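Local coordinates for probable protein phosphatase 2C 50 (Oryza sativa subsp. japonica, PDB 5ZCG) that probably dephosphorylates phosphoserine and phosphothreonine residues of other proteins as a magnesium-dependent phosphatase of the PP2C family, at residues G58-H63 / S144-A149; C161-I166 / L211-S216. The protein carries 5 engineered substitutions. All blocks are in the same frame, centred on the assembly; numbering follows the deposited sequence.

Contact 1: G58-H63 / S144-A149; sequences GVFDGH and STAVVA. With MG (magnesium ion), chain F; MG (magnesium ion), chain E.
The central antiparallel strand pair of the PP2C fold, with Val59 opposite Val147 and Gly62 opposite Ser144, carries the dimagnesium site at one end. The short-segment axes lie 4.7 Å apart and their N-to-C directions are 178° apart, almost exactly antiparallel. Val59 and Val147 form a hydrogen-bonded pair: Val59 N donates to Val147 O (2.9 Å) and Val147 N returns a nearly straight bond to Val59 O. At Asp61 the pattern changes. Thr145 N still reaches Asp61 O (2.8 Å), from above the carbonyl plane, but Asp61 N donates to the hydroxyl Thr145 OG1 (2.9 Å) instead of a backbone carbonyl. Thr145 OG1 sits between its own N and carbonyl carbon (chi1 79°), which turns it to that N-H, and it also bonds Ser164 OG. Thr145 O instead accepts Ser144 OG on a lone pair, 2.6 Å away.

Phe60 meets Thr145 O and Ala146 CB at its ring edge, while Gly58 C lies over one face near the rim; a CB on Gly58 would collide with Phe60 CZ. The same ring packs on Cys72 and Ile76 of helix 67-91.

With Asp61 CG anti to its backbone N (chi1 -180°), the carboxylate is carried to the metal site and spans both ions: OD1 binds one magnesium at 2.2 Å, OD2 the other at 2.3 Å, and one water bridges the two. Gly62 O joins the first ion (2.1 Å); Asp249 and Asp311 complete the second. Such a two-metal centre, bridged by an aspartate and water at a strand end, is characteristic of PP2C phosphatases.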
ATOM      1  N   GLY A  58     -12.046   9.840   2.158  1.00 25.01           N
ATOM      2  CA  GLY A  58     -11.089   8.807   1.830  1.00 27.81           C
ATOM      3  C   GLY A  58     -10.051   8.583   2.906  1.00 28.71           C
ATOM      4  O   GLY A  58      -9.600   9.533   3.551  1.00 27.21           O
ATOM      5  N   VAL A  59      -9.660   7.328   3.094  1.00 28.91           N
ATOM      6  CA  VAL A  59      -8.557   6.971   3.976  1.00 27.95           C
ATOM      7  C   VAL A  59      -7.540   6.195   3.155  1.00 27.19           C
ATOM      8  O   VAL A  59      -7.896   5.233   2.455  1.00 27.71           O
ATOM      9  CB  VAL A  59      -9.035   6.165   5.197  1.00 30.75           C
ATOM     10  CG1 VAL A  59      -7.844   5.580   5.968  1.00 27.21           C
ATOM     11  CG2 VAL A  59      -9.885   7.053   6.105  1.00 32.31           C
ATOM     12  N   PHE A  60      -6.276   6.618   3.242  1.00 26.40           N
ATOM     13  CA  PHE A  60      -5.187   6.082   2.434  1.00 27.58           C
ATOM     14  C   PHE A  60      -4.071   5.656   3.378  1.00 27.07           C
ATOM     15  O   PHE A  60      -3.393   6.501   3.968  1.00 25.96           O
ATOM     16  CB  PHE A  60      -4.697   7.123   1.430  1.00 22.62           C
ATOM     17  CG  PHE A  60      -5.812   7.917   0.804  1.00 24.89           C
ATOM     18  CD1 PHE A  60      -6.539   7.396  -0.253  1.00 25.10           C
ATOM     19  CD2 PHE A  60      -6.155   9.165   1.298  1.00 24.42           C
ATOM     20  CE1 PHE A  60      -7.575   8.111  -0.821  1.00 25.35           C
ATOM     21  CE2 PHE A  60      -7.189   9.885   0.737  1.00 29.93           C
ATOM     22  CZ  PHE A  60      -7.900   9.359  -0.327  1.00 28.85           C
ATOM     23  N   ASP A  61      -3.876   4.355   3.511  1.00 26.92           N
ATOM     24  CA  ASP A  61      -2.900   3.790   4.436  1.00 26.94           C
ATOM     25  C   ASP A  61      -1.630   3.511   3.637  1.00 23.58           C
ATOM     26  O   ASP A  61      -1.558   2.539   2.884  1.00 24.42           O
ATOM     27  CB  ASP A  61      -3.485   2.542   5.092  1.00 25.19           C
ATOM     28  CG  ASP A  61      -2.544   1.877   6.077  1.00 27.26           C
ATOM     29  OD1 ASP A  61      -1.354   2.252   6.167  1.00 26.54           O
ATOM     30  OD2 ASP A  61      -3.021   0.958   6.772  1.00 28.99           O
ATOM     31  N   GLY A  62      -0.629   4.375   3.800  1.00 21.37           N
ATOM     32  CA  GLY A  62       0.619   4.198   3.085  1.00 23.88           C
ATOM     33  C   GLY A  62       1.548   3.208   3.770  1.00 24.43           C
ATOM     34  O   GLY A  62       1.520   3.028   4.985  1.00 30.23           O
ATOM     35  N   HIS A  63       2.347   2.522   2.953  1.00 24.95           N
ATOM     36  CA  HIS A  63       3.436   1.666   3.408  1.00 24.18           C
ATOM     37  C   HIS A  63       4.662   1.956   2.550  1.00 29.14           C
ATOM     38  O   HIS A  63       4.550   2.429   1.415  1.00 33.01           O
ATOM     39  CB  HIS A  63       3.072   0.173   3.342  1.00 22.42           C
ATOM     40  CG  HIS A  63       2.551  -0.264   2.010  1.00 31.27           C
ATOM     41  ND1 HIS A  63       1.204  -0.350   1.730  1.00 34.37           N
ATOM     42  CD2 HIS A  63       3.196  -0.625   0.875  1.00 32.61           C
ATOM     43  CE1 HIS A  63       1.041  -0.749   0.481  1.00 34.66           C
ATOM     44  NE2 HIS A  63       2.234  -0.923  -0.060  1.00 34.66           N
ATOM     45  N   SER A 144       0.016   2.444  -1.107  1.00 27.07           N
ATOM     46  CA  SER A 144      -1.011   2.891  -0.184  1.00 27.38           C
ATOM     47  C   SER A 144      -2.301   2.137  -0.459  1.00 27.63           C
ATOM     48  O   SER A 144      -2.560   1.714  -1.589  1.00 26.73           O
ATOM     49  CB  SER A 144      -1.249   4.400  -0.298  1.00 26.94           C
ATOM     50  OG  SER A 144      -2.365   4.792   0.482  1.00 27.45           O
ATOM     51  N   THR A 145      -3.089   1.945   0.595  1.00 24.73           N
ATOM     52  CA  THR A 145      -4.475   1.571   0.397  1.00 21.86           C
ATOM     53  C   THR A 145      -5.266   2.797  -0.027  1.00 24.40           C
ATOM     54  O   THR A 145      -4.782   3.932   0.024  1.00 25.41           O
ATOM     55  CB  THR A 145      -5.085   0.992   1.668  1.00 25.10           C
ATOM     56  OG1 THR A 145      -5.443   2.064   2.558  1.00 28.26           O
ATOM     57  CG2 THR A 145      -4.094   0.087   2.359  1.00 22.55           C
ATOM     58  N   ALA A 146      -6.501   2.559  -0.448  1.00 22.72           N
ATOM     59  CA  ALA A 146      -7.405   3.640  -0.812  1.00 26.25           C
ATOM     60  C   ALA A 146      -8.814   3.131  -0.564  1.00 26.49           C
ATOM     61  O   ALA A 146      -9.291   2.261  -1.296  1.00 29.32           O
ATOM     62  CB  ALA A 146      -7.216   4.064  -2.271  1.00 19.81           C
ATOM     63  N   VAL A 147      -9.474   3.646   0.465  1.00 25.30           N
ATOM     64  CA  VAL A 147     -10.888   3.374   0.669  1.00 27.32           C
ATOM     65  C   VAL A 147     -11.601   4.715   0.592  1.00 29.23           C
ATOM     66  O   VAL A 147     -11.293   5.636   1.360  1.00 32.26           O
ATOM     67  CB  VAL A 147     -11.164   2.632   1.994  1.00 32.03           C
ATOM     68  CG1 VAL A 147     -10.630   3.391   3.203  1.00 26.49           C
ATOM     69  CG2 VAL A 147     -12.650   2.329   2.145  1.00 35.01           C
ATOM     70  N   VAL A 148     -12.492   4.858  -0.386  1.00 28.70           N
ATOM     71  CA  VAL A 148     -13.161   6.130  -0.603  1.00 27.67           C
ATOM     72  C   VAL A 148     -14.665   5.909  -0.627  1.00 27.01           C
ATOM     73  O   VAL A 148     -15.164   4.859  -1.047  1.00 28.19           O
ATOM     74  CB  VAL A 148     -12.682   6.841  -1.896  1.00 28.65           C
ATOM     75  CG1 VAL A 148     -11.151   6.804  -2.003  1.00 24.92           C
ATOM     76  CG2 VAL A 148     -13.333   6.244  -3.130  1.00 33.52           C
ATOM     77  N   ALA A 149     -15.378   6.919  -0.147  1.00 26.59           N
ATOM     78  CA  ALA A 149     -16.830   6.940  -0.101  1.00 32.87           C
ATOM     79  C   ALA A 149     -17.298   8.253  -0.706  1.00 30.79           C
ATOM     80  O   ALA A 149     -16.983   9.334  -0.192  1.00 31.00           O
ATOM     81  CB  ALA A 149     -17.343   6.789   1.332  1.00 35.95           C
TER
HETATM   82 MG    MG F 402       0.796   2.162   6.797  1.00 44.02          MG
HETATM   83 MG    MG E 401      -1.931   0.484   8.723  1.00 24.70          MG
HETATM   84  O   HOH W   1      -1.083  -1.079   8.046  1.00 29.30           O
HETATM   85  O   HOH W   2      -0.018   1.193   8.468  1.00 29.73           O
HETATM   86  O   HOH W   3      -2.802   2.249   9.497  1.00 27.11           O
HETATM   87  O   HOH W   4       0.971  -0.063   6.567  1.00 37.93           O
HETATM   88  O   HOH W   5       2.868   2.463   7.730  1.00 38.19           O

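Contact 2: C161-I166 / L211-S216; sequences CGDSRI and LAMSRS
Packing comes first: the methyl CE of Met213 lies against the carboxylate of Asp163, 3.1 Å from OD1, with the two side chains crossing at about a right angle. Asp163 CG stands between its backbone N and carbonyl carbon (chi1 60°), a rotation that brings the carboxylate to the methyl. Cys161 SG rests beside the opposite backbone, 3.5 Å from Ser216 N and 3.8 Å from Arg215 CB. The guanidinium of Arg215 leads away to Glu188.

Among backbone contacts, Gly162 CA approaches Arg215 O at 3.3 Å as a weak C-H...O interaction, and no conventional hydrogen bond joins the segments. Gly162 has a phi of 122°, where a side-chain carbon would clash with the carbonyl O of Cys161. This turn, between strands 155-161 and 165-170, carries the Gly-Asp-Ser-Arg sequence familiar from PP2C phosphatases.

A third residue carries the polar link: Lys182 NZ forms a salt bridge with Asp163 OD2 and a hydrogen bond with Ala212 O, tying the turn to the 211-216 loop. With an alanine at Asp163, Lys182 would probably be left without its carboxylate mate and Met213 CE would lose part of the surface it packs on. The same methyl also touches Thr145 of strand 143-151.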
ATOM      1  N   CYS A 161      -9.642  -0.396  -2.287  1.00 31.21           N
ATOM      2  CA  CYS A 161      -8.460  -1.054  -2.833  1.00 33.57           C
ATOM      3  C   CYS A 161      -7.469  -1.187  -1.679  1.00 29.54           C
ATOM      4  O   CYS A 161      -6.837  -0.202  -1.281  1.00 30.19           O
ATOM      5  CB  CYS A 161      -7.887  -0.257  -3.997  1.00 38.56           C
ATOM      6  SG  CYS A 161      -6.333  -0.878  -4.640  1.00 42.94           S
ATOM      7  N   GLY A 162      -7.348  -2.396  -1.134  1.00 31.13           N
ATOM      8  CA  GLY A 162      -6.427  -2.650  -0.038  1.00 30.18           C
ATOM      9  C   GLY A 162      -7.100  -3.202   1.203  1.00 32.83           C
ATOM     10  O   GLY A 162      -8.204  -3.749   1.119  1.00 32.58           O
ATOM     11  N   ASP A 163      -6.456  -3.073   2.366  1.00 31.54           N
ATOM     12  CA  ASP A 163      -7.004  -3.620   3.603  1.00 32.01           C
ATOM     13  C   ASP A 163      -7.481  -2.547   4.574  1.00 32.77           C
ATOM     14  O   ASP A 163      -7.700  -2.844   5.753  1.00 34.89           O
ATOM     15  CB  ASP A 163      -5.992  -4.547   4.286  1.00 32.81           C
ATOM     16  CG  ASP A 163      -4.694  -3.855   4.642  1.00 37.26           C
ATOM     17  OD1 ASP A 163      -4.634  -2.607   4.633  1.00 35.29           O
ATOM     18  OD2 ASP A 163      -3.710  -4.574   4.920  1.00 42.78           O
ATOM     19  N   SER A 164      -7.627  -1.306   4.124  1.00 29.52           N
ATOM     20  CA  SER A 164      -8.463  -0.391   4.873  1.00 28.32           C
ATOM     21  C   SER A 164      -9.925  -0.785   4.656  1.00 34.35           C
ATOM     22  O   SER A 164     -10.255  -1.597   3.781  1.00 32.74           O
ATOM     23  CB  SER A 164      -8.206   1.052   4.449  1.00 30.17           C
ATOM     24  OG  SER A 164      -6.866   1.443   4.707  1.00 28.11           O
ATOM     25  N   ARG A 165     -10.812  -0.220   5.468  1.00 31.55           N
ATOM     26  CA  ARG A 165     -12.192  -0.681   5.452  1.00 31.82           C
ATOM     27  C   ARG A 165     -13.145   0.464   5.760  1.00 35.39           C
ATOM     28  O   ARG A 165     -12.820   1.388   6.512  1.00 34.73           O
ATOM     29  CB  ARG A 165     -12.383  -1.830   6.447  1.00 32.39           C
ATOM     30  CG  ARG A 165     -13.720  -2.538   6.369  1.00 31.54           C
ATOM     31  CD  ARG A 165     -13.871  -3.481   7.548  1.00 31.92           C
ATOM     32  NE  ARG A 165     -12.765  -4.436   7.612  1.00 31.61           N
ATOM     33  CZ  ARG A 165     -12.407  -5.093   8.710  1.00 31.83           C
ATOM     34  NH1 ARG A 165     -13.065  -4.902   9.845  1.00 29.52           N
ATOM     35  NH2 ARG A 165     -11.389  -5.945   8.673  1.00 29.71           N
ATOM     36  N   ILE A 166     -14.328   0.402   5.151  1.00 35.61           N
ATOM     37  CA  ILE A 166     -15.430   1.296   5.474  1.00 33.34           C
ATOM     38  C   ILE A 166     -16.615   0.453   5.923  1.00 32.42           C
ATOM     39  O   ILE A 166     -16.918  -0.585   5.326  1.00 34.37           O
ATOM     40  CB  ILE A 166     -15.821   2.203   4.289  1.00 34.30           C
ATOM     41  CG1 ILE A 166     -17.086   2.990   4.633  1.00 35.00           C
ATOM     42  CG2 ILE A 166     -16.018   1.380   3.039  1.00 32.93           C
ATOM     43  CD1 ILE A 166     -17.434   4.057   3.637  1.00 37.01           C
ATOM     44  N   LEU A 211       4.063  -8.655   1.089  1.00 34.39           N
ATOM     45  CA  LEU A 211       3.049  -7.633   1.306  1.00 31.30           C
ATOM     46  C   LEU A 211       1.750  -8.286   1.748  1.00 27.61           C
ATOM     47  O   LEU A 211       1.264  -9.216   1.099  1.00 29.69           O
ATOM     48  CB  LEU A 211       2.822  -6.819   0.025  1.00 34.45           C
ATOM     49  CG  LEU A 211       2.006  -5.528   0.103  1.00 35.04           C
ATOM     50  CD1 LEU A 211       2.840  -4.421   0.728  1.00 37.86           C
ATOM     51  CD2 LEU A 211       1.534  -5.117  -1.275  1.00 35.26           C
ATOM     52  N   ALA A 212       1.188  -7.788   2.850  1.00 30.21           N
ATOM     53  CA  ALA A 212       0.016  -8.387   3.474  1.00 32.94           C
ATOM     54  C   ALA A 212      -1.291  -7.914   2.855  1.00 33.52           C
ATOM     55  O   ALA A 212      -2.334  -7.978   3.511  1.00 33.91           O
ATOM     56  CB  ALA A 212       0.021  -8.109   4.983  1.00 31.11           C
ATOM     57  N   MET A 213      -1.251  -7.440   1.615  1.00 34.96           N
ATOM     58  CA  MET A 213      -2.436  -7.047   0.877  1.00 37.58           C
ATOM     59  C   MET A 213      -2.249  -7.419  -0.587  1.00 36.15           C
ATOM     60  O   MET A 213      -1.131  -7.401  -1.111  1.00 35.91           O
ATOM     61  CB  MET A 213      -2.714  -5.546   0.987  1.00 42.91           C
ATOM     62  CG  MET A 213      -1.641  -4.671   0.357  1.00 48.95           C
ATOM     63  SD  MET A 213      -2.030  -2.925   0.562  1.00 51.94           S
ATOM     64  CE  MET A 213      -3.029  -3.041   2.008  1.00 47.37           C
ATOM     65  N   SER A 214      -3.352  -7.779  -1.240  1.00 30.42           N
ATOM     66  CA  SER A 214      -3.320  -8.208  -2.631  1.00 33.46           C
ATOM     67  C   SER A 214      -3.607  -7.077  -3.611  1.00 33.24           C
ATOM     68  O   SER A 214      -3.411  -7.259  -4.817  1.00 31.82           O
ATOM     69  CB  SER A 214      -4.320  -9.350  -2.852  1.00 34.50           C
ATOM     70  OG  SER A 214      -5.571  -9.059  -2.263  1.00 34.98           O
ATOM     71  N   ARG A 215      -4.078  -5.927  -3.129  1.00 30.27           N
ATOM     72  CA  ARG A 215      -4.344  -4.776  -3.976  1.00 28.51           C
ATOM     73  C   ARG A 215      -3.878  -3.520  -3.261  1.00 28.16           C
ATOM     74  O   ARG A 215      -3.975  -3.425  -2.033  1.00 30.14           O
ATOM     75  CB  ARG A 215      -5.835  -4.648  -4.327  1.00 26.30           C
ATOM     76  CG  ARG A 215      -6.451  -5.927  -4.859  1.00 28.61           C
ATOM     77  CD  ARG A 215      -7.670  -5.664  -5.710  1.00 29.11           C
ATOM     78  NE  ARG A 215      -8.396  -6.903  -5.960  1.00 31.14           N
ATOM     79  CZ  ARG A 215      -9.574  -6.972  -6.566  1.00 33.86           C
ATOM     80  NH1 ARG A 215     -10.169  -5.862  -6.990  1.00 35.37           N
ATOM     81  NH2 ARG A 215     -10.158  -8.150  -6.745  1.00 32.28           N
ATOM     82  N   SER A 216      -3.377  -2.565  -4.036  1.00 28.47           N
ATOM     83  CA  SER A 216      -2.943  -1.274  -3.516  1.00 33.52           C
ATOM     84  C   SER A 216      -2.713  -0.338  -4.693  1.00 31.38           C
ATOM     85  O   SER A 216      -2.758  -0.746  -5.857  1.00 28.92           O
ATOM     86  CB  SER A 216      -1.670  -1.398  -2.671  1.00 35.05           C
ATOM     87  OG  SER A 216      -0.521  -1.134  -3.453  1.00 36.29           O
TER

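In the fold
Both contacts are buried, but contact 1 is the more central, about 6 Å from the chain centre to its own centre against 11 Å for contact 2. The first buries 443 Å² and is held by paired strands, mostly through main-chain hydrogen bonds; the second buries 263 Å², joining a turn to a loop through side-chain packing, with its charges answered outside the two segments. They meet at strand 143-151: Cys161 N probably bonds Ala146 O (2.9 Å), and Ser144 O packs against Ser216 CB. Contact 1 binds the magnesium ions directly, whereas the side chain of Asp163 in contact 2 stays about 6 Å from one.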